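Leucyl-tRNA synthetase (Giardia intestinalis, PDB 3PZ6) probably attaches leucine to tRNA(Leu) using ATP; its CP1 domain, the part present here, probably removes wrongly attached amino acids by editing. Local coordinates at residues L226-A239 and I263-M276. The protein carries 2 engineered substitutions. Sequence-based numbering, arbitrary orientation.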
loop_
_atom_site.group_PDB
_atom_site.type_symbol
_atom_site.label_atom_id
_atom_site.label_comp_id
_atom_site.label_asym_id
_atom_site.label_seq_id
_atom_site.Cartn_x
_atom_site.Cartn_y
_atom_site.Cartn_z
ATOM N N LEU A 226 -13.899 -1.386 0.719
ATOM C CA LEU A 226 -14.658 -1.215 -0.513
ATOM C C LEU A 226 -15.228 -2.530 -1.048
ATOM O O LEU A 226 -14.536 -3.547 -1.022
ATOM C CB LEU A 226 -13.764 -0.567 -1.575
ATOM C CG LEU A 226 -13.740 0.959 -1.749
ATOM C CD1 LEU A 226 -14.318 1.747 -0.577
ATOM C CD2 LEU A 226 -12.329 1.418 -2.079
ATOM N N PRO A 227 -16.484 -2.511 -1.549
ATOM C CA PRO A 227 -17.142 -3.669 -2.170
ATOM C C PRO A 227 -16.580 -4.009 -3.559
ATOM O O PRO A 227 -17.270 -3.843 -4.575
ATOM C CB PRO A 227 -18.592 -3.204 -2.293
ATOM C CG PRO A 227 -18.497 -1.732 -2.396
ATOM C CD PRO A 227 -17.396 -1.355 -1.471
ATOM N N ILE A 228 -15.338 -4.486 -3.603
ATOM C CA ILE A 228 -14.648 -4.689 -4.882
ATOM C C ILE A 228 -14.995 -6.031 -5.521
ATOM O O ILE A 228 -15.068 -6.149 -6.743
ATOM C CB ILE A 228 -13.103 -4.516 -4.768
ATOM C CG1 ILE A 228 -12.513 -5.436 -3.696
ATOM C CG2 ILE A 228 -12.759 -3.079 -4.439
ATOM C CD1 ILE A 228 -11.041 -5.746 -3.897
ATOM N N ILE A 229 -15.231 -7.030 -4.687
ATOM C CA ILE A 229 -15.490 -8.375 -5.158
ATOM C C ILE A 229 -16.724 -8.939 -4.470
ATOM O O ILE A 229 -16.843 -8.871 -3.243
ATOM C CB ILE A 229 -14.255 -9.295 -4.920
ATOM C CG1 ILE A 229 -13.087 -8.847 -5.814
ATOM C CG2 ILE A 229 -14.605 -10.763 -5.183
ATOM C CD1 ILE A 229 -11.730 -9.418 -5.442
ATOM N N GLU A 230 -17.646 -9.470 -5.270
ATOM C CA GLU A 230 -18.791 -10.191 -4.749
ATOM C C GLU A 230 -18.554 -11.690 -4.834
ATOM O O GLU A 230 -18.339 -12.247 -5.912
ATOM C CB GLU A 230 -20.076 -9.828 -5.503
ATOM C CG GLU A 230 -21.301 -10.608 -5.009
ATOM C CD GLU A 230 -22.570 -10.321 -5.789
ATOM O OE1 GLU A 230 -22.574 -9.412 -6.653
ATOM O OE2 GLU A 230 -23.584 -11.009 -5.533
ATOM N N ILE A 231 -18.596 -12.335 -3.681
ATOM C CA ILE A 231 -18.592 -13.781 -3.625
ATOM C C ILE A 231 -20.029 -14.266 -3.411
ATOM O O ILE A 231 -20.613 -14.025 -2.349
ATOM C CB ILE A 231 -17.654 -14.303 -2.527
ATOM C CG1 ILE A 231 -16.230 -13.783 -2.768
ATOM C CG2 ILE A 231 -17.677 -15.820 -2.495
ATOM C CD1 ILE A 231 -15.293 -13.911 -1.577
ATOM N N PRO A 232 -20.612 -14.928 -4.434
ATOM C CA PRO A 232 -21.943 -15.539 -4.334
ATOM C C PRO A 232 -22.055 -16.401 -3.080
ATOM O O PRO A 232 -21.142 -17.178 -2.780
ATOM C CB PRO A 232 -22.010 -16.434 -5.574
ATOM C CG PRO A 232 -21.104 -15.766 -6.562
ATOM C CD PRO A 232 -19.992 -15.175 -5.754
ATOM N N ASP A 233 -23.163 -16.250 -2.358
ATOM C CA ASP A 233 -23.405 -16.953 -1.094
ATOM C C ASP A 233 -22.790 -16.240 0.117
ATOM O O ASP A 233 -22.972 -16.682 1.260
ATOM C CB ASP A 233 -22.934 -18.409 -1.166
ATOM N N ILE A 234 -22.062 -15.147 -0.129
ATOM C CA ILE A 234 -21.520 -14.326 0.959
ATOM C C ILE A 234 -21.838 -12.844 0.748
ATOM O O ILE A 234 -22.521 -12.238 1.577
ATOM C CB ILE A 234 -20.004 -14.541 1.190
ATOM C CG1 ILE A 234 -19.698 -16.013 1.487
ATOM C CG2 ILE A 234 -19.526 -13.697 2.355
ATOM C CD1 ILE A 234 -18.214 -16.391 1.411
ATOM N N GLY A 235 -21.355 -12.277 -0.359
ATOM C CA GLY A 235 -21.610 -10.877 -0.699
ATOM C C GLY A 235 -20.363 -10.060 -0.999
ATOM O O GLY A 235 -19.337 -10.615 -1.410
ATOM N N THR A 236 -20.439 -8.744 -0.785
ATOM C CA THR A 236 -19.340 -7.861 -1.179
ATOM C C THR A 236 -18.219 -7.596 -0.179
ATOM O O THR A 236 -17.057 -7.558 -0.580
ATOM C CB THR A 236 -19.791 -6.527 -1.821
ATOM O OG1 THR A 236 -20.990 -6.034 -1.200
ATOM C CG2 THR A 236 -19.988 -6.715 -3.324
ATOM N N LEU A 237 -18.510 -7.396 1.095
ATOM C CA LEU A 237 -17.392 -7.176 2.036
ATOM C C LEU A 237 -17.093 -8.461 2.795
ATOM O O LEU A 237 -17.220 -8.520 4.021
ATOM C CB LEU A 237 -17.661 -6.012 2.999
ATOM C CG LEU A 237 -17.856 -4.576 2.496
ATOM C CD1 LEU A 237 -17.903 -3.644 3.698
ATOM C CD2 LEU A 237 -16.778 -4.105 1.547
ATOM N N SER A 238 -16.690 -9.488 2.056
ATOM C CA SER A 238 -16.625 -10.850 2.589
ATOM C C SER A 238 -15.766 -11.022 3.824
ATOM O O SER A 238 -16.203 -11.641 4.789
ATOM C CB SER A 238 -16.198 -11.828 1.506
ATOM O OG SER A 238 -17.277 -11.995 0.607
ATOM N N ALA A 239 -14.559 -10.467 3.800
ATOM C CA ALA A 239 -13.669 -10.536 4.948
ATOM C C ALA A 239 -14.317 -9.863 6.155
ATOM O O ALA A 239 -14.221 -10.366 7.272
ATOM C CB ALA A 239 -12.312 -9.908 4.630
ATOM N N ILE A 263 -11.382 -19.218 3.043
ATOM C CA ILE A 263 -12.617 -19.002 2.285
ATOM C C ILE A 263 -12.459 -17.829 1.323
ATOM O O ILE A 263 -12.719 -17.963 0.131
ATOM C CB ILE A 263 -13.832 -18.762 3.209
ATOM C CG1 ILE A 263 -14.127 -20.013 4.032
ATOM C CG2 ILE A 263 -15.061 -18.361 2.402
ATOM C CD1 ILE A 263 -14.910 -19.734 5.290
ATOM N N CYS A 264 -12.013 -16.689 1.843
ATOM C CA CYS A 264 -11.897 -15.476 1.048
ATOM C C CYS A 264 -10.981 -15.628 -0.163
ATOM O O CYS A 264 -11.341 -15.233 -1.268
ATOM C CB CYS A 264 -11.452 -14.303 1.916
ATOM S SG CYS A 264 -12.799 -13.601 2.862
ATOM N N TYR A 265 -9.808 -16.209 0.043
ATOM C CA TYR A 265 -8.848 -16.376 -1.038
ATOM C C TYR A 265 -9.273 -17.471 -2.022
ATOM O O TYR A 265 -9.068 -17.323 -3.226
ATOM C CB TYR A 265 -7.440 -16.612 -0.481
ATOM C CG TYR A 265 -6.767 -15.363 0.086
ATOM C CD1 TYR A 265 -7.366 -14.605 1.101
ATOM C CD2 TYR A 265 -5.522 -14.949 -0.384
ATOM C CE1 TYR A 265 -6.751 -13.464 1.621
ATOM C CE2 TYR A 265 -4.890 -13.816 0.135
ATOM C CZ TYR A 265 -5.508 -13.076 1.133
ATOM O OH TYR A 265 -4.884 -11.948 1.635
ATOM N N THR A 266 -9.893 -18.543 -1.523
ATOM C CA THR A 266 -10.320 -19.647 -2.391
ATOM C C THR A 266 -11.608 -19.326 -3.138
ATOM O O THR A 266 -11.621 -19.343 -4.370
ATOM C CB THR A 266 -10.444 -20.998 -1.636
ATOM O OG1 THR A 266 -9.243 -21.237 -0.893
ATOM C CG2 THR A 266 -10.660 -22.153 -2.609
ATOM N N LYS A 267 -12.681 -19.034 -2.404
ATOM C CA LYS A 267 -13.955 -18.690 -3.026
ATOM C C LYS A 267 -13.799 -17.451 -3.887
ATOM O O LYS A 267 -14.345 -17.380 -4.991
ATOM C CB LYS A 267 -15.051 -18.471 -1.984
ATOM C CG LYS A 267 -15.663 -19.747 -1.441
ATOM C CD LYS A 267 -16.977 -19.468 -0.723
ATOM C CE LYS A 267 -17.585 -20.735 -0.148
ATOM N NZ LYS A 267 -17.997 -21.688 -1.223
ATOM N N GLY A 268 -13.035 -16.484 -3.376
ATOM C CA GLY A 268 -12.704 -15.271 -4.112
ATOM C C GLY A 268 -12.202 -15.559 -5.510
ATOM O O GLY A 268 -12.756 -15.062 -6.485
ATOM N N PHE A 269 -11.166 -16.385 -5.610
ATOM C CA PHE A 269 -10.583 -16.702 -6.902
ATOM C C PHE A 269 -11.560 -17.459 -7.811
ATOM O O PHE A 269 -11.767 -17.064 -8.963
ATOM C CB PHE A 269 -9.256 -17.463 -6.748
ATOM C CG PHE A 269 -8.707 -17.989 -8.047
ATOM C CD1 PHE A 269 -8.147 -17.125 -8.983
ATOM C CD2 PHE A 269 -8.769 -19.350 -8.343
ATOM C CE1 PHE A 269 -7.644 -17.606 -10.192
ATOM C CE2 PHE A 269 -8.268 -19.840 -9.553
ATOM C CZ PHE A 269 -7.701 -18.964 -10.475
ATOM N N TYR A 270 -12.168 -18.524 -7.295
ATOM C CA TYR A 270 -13.009 -19.386 -8.134
ATOM C C TYR A 270 -14.365 -18.791 -8.489
ATOM O O TYR A 270 -14.820 -18.939 -9.622
ATOM C CB TYR A 270 -13.167 -20.782 -7.519
ATOM C CG TYR A 270 -11.890 -21.594 -7.575
ATOM C CD1 TYR A 270 -11.328 -21.969 -8.803
ATOM C CD2 TYR A 270 -11.236 -21.979 -6.409
ATOM C CE1 TYR A 270 -10.150 -22.710 -8.861
ATOM C CE2 TYR A 270 -10.060 -22.716 -6.457
ATOM C CZ TYR A 270 -9.523 -23.074 -7.685
ATOM O OH TYR A 270 -8.359 -23.802 -7.729
ATOM N N THR A 271 -14.999 -18.112 -7.537
ATOM C CA THR A 271 -16.366 -17.617 -7.729
ATOM C C THR A 271 -16.490 -16.090 -7.722
ATOM O O THR A 271 -17.529 -15.553 -8.110
ATOM C CB THR A 271 -17.332 -18.196 -6.678
ATOM O OG1 THR A 271 -16.897 -17.814 -5.372
ATOM C CG2 THR A 271 -17.389 -19.721 -6.764
ATOM N N GLY A 272 -15.432 -15.402 -7.296
ATOM C CA GLY A 272 -15.453 -13.946 -7.131
ATOM C C GLY A 272 -15.696 -13.166 -8.404
ATOM O O GLY A 272 -15.166 -13.505 -9.457
ATOM N N ILE A 273 -16.511 -12.122 -8.300
ATOM C CA ILE A 273 -16.841 -11.267 -9.442
ATOM C C ILE A 273 -16.522 -9.819 -9.115
ATOM O O ILE A 273 -16.992 -9.281 -8.114
ATOM C CB ILE A 273 -18.326 -11.414 -9.861
ATOM C CG1 ILE A 273 -18.523 -12.734 -10.612
ATOM C CG2 ILE A 273 -18.777 -10.231 -10.733
ATOM C CD1 ILE A 273 -19.912 -13.296 -10.494
ATOM N N MET A 274 -15.699 -9.204 -9.954
ATOM C CA MET A 274 -15.334 -7.811 -9.781
ATOM C C MET A 274 -16.570 -6.926 -9.832
ATOM O O MET A 274 -17.431 -7.090 -10.694
ATOM C CB MET A 274 -14.326 -7.387 -10.849
ATOM C CG MET A 274 -12.998 -8.126 -10.762
ATOM S SD MET A 274 -12.057 -7.796 -9.251
ATOM C CE MET A 274 -11.551 -6.097 -9.485
ATOM N N LYS A 275 -16.653 -5.989 -8.898
ATOM C CA LYS A 275 -17.813 -5.109 -8.800
ATOM C C LYS A 275 -17.391 -3.664 -8.965
ATOM O O LYS A 275 -18.220 -2.786 -9.173
ATOM C CB LYS A 275 -18.513 -5.306 -7.452
ATOM C CG LYS A 275 -19.156 -6.672 -7.271
ATOM C CD LYS A 275 -20.637 -6.649 -7.616
ATOM C CE LYS A 275 -20.890 -6.850 -9.082
ATOM N NZ LYS A 275 -22.136 -6.139 -9.435
ATOM N N MET A 276 -16.088 -3.440 -8.856
ATOM C CA MET A 276 -15.489 -2.121 -8.997
ATOM C C MET A 276 -14.259 -2.218 -9.883
ATOM O O MET A 276 -13.747 -3.309 -10.133
ATOM C CB MET A 276 -15.104 -1.555 -7.626
ATOM C CG MET A 276 -16.285 -1.130 -6.764
ATOM S SD MET A 276 -15.828 -0.668 -5.078
ATOM C CE MET A 276 -14.735 0.733 -5.394
#
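Lys-275 N, just past strand 273-274, donates to Ile-228 O at 2.7 Å, the shortest hydrogen bond between the segments; Met-274 CA adds a weaker C-H contact to the same oxygen at 3.5 Å. These contacts close one end of a two-stranded antiparallel ribbon in the CP1 editing domain, separate from the main mixed sheet. Glu-230 and Ile-273 form its hydrogen-bonded pair; Glu-230 N reaches Ile-273 O at 2.9 Å, nearly straight (169°), and Ile-273 N answers to Glu-230 O at 3.0 Å. Next to them, Ile-229 and Met-274 make the non-hydrogen-bonded pair and share a face, where Ile-229 CG1 lies 3.7 Å from Met-274 SD; Val-284 and Cys-287 of helix 284-297 cover this pair.

Past Ile-231 the chain folds back on itself, and Ile-234 and Gly-235 lie opposite Ile-231 as a classic beta bulge; the backbone N of each donates to Ile-231 O, and Gly-235 O takes Ile-231 N. The Ile-231 side chain meets the last turns of helix 254-271, its CD1 over the backbone of Gly-268 and its CG2 against Lys-267 CB and Thr-271 OG1. That hydroxyl is turned back over its own helix (chi1 60°), where it donates to Lys-267 O at 2.6 Å from above the carbonyl plane, while Thr-271 N binds the same oxygen. Ile-234 CD1 touches both Ile-263 CG2 and Lys-267 CD, which approach it from the same side.

On the face of Glu-230 and Ile-273, Lys-275 bends so that CG and CD lie on Glu-230 CB; the opposite charges stay beyond salt-bridge range. Beside the inverse gamma turn at Pro-227, the bend of Met-276 at chi3 (62°) carries CE to 3.8 Å from Leu-226 CG.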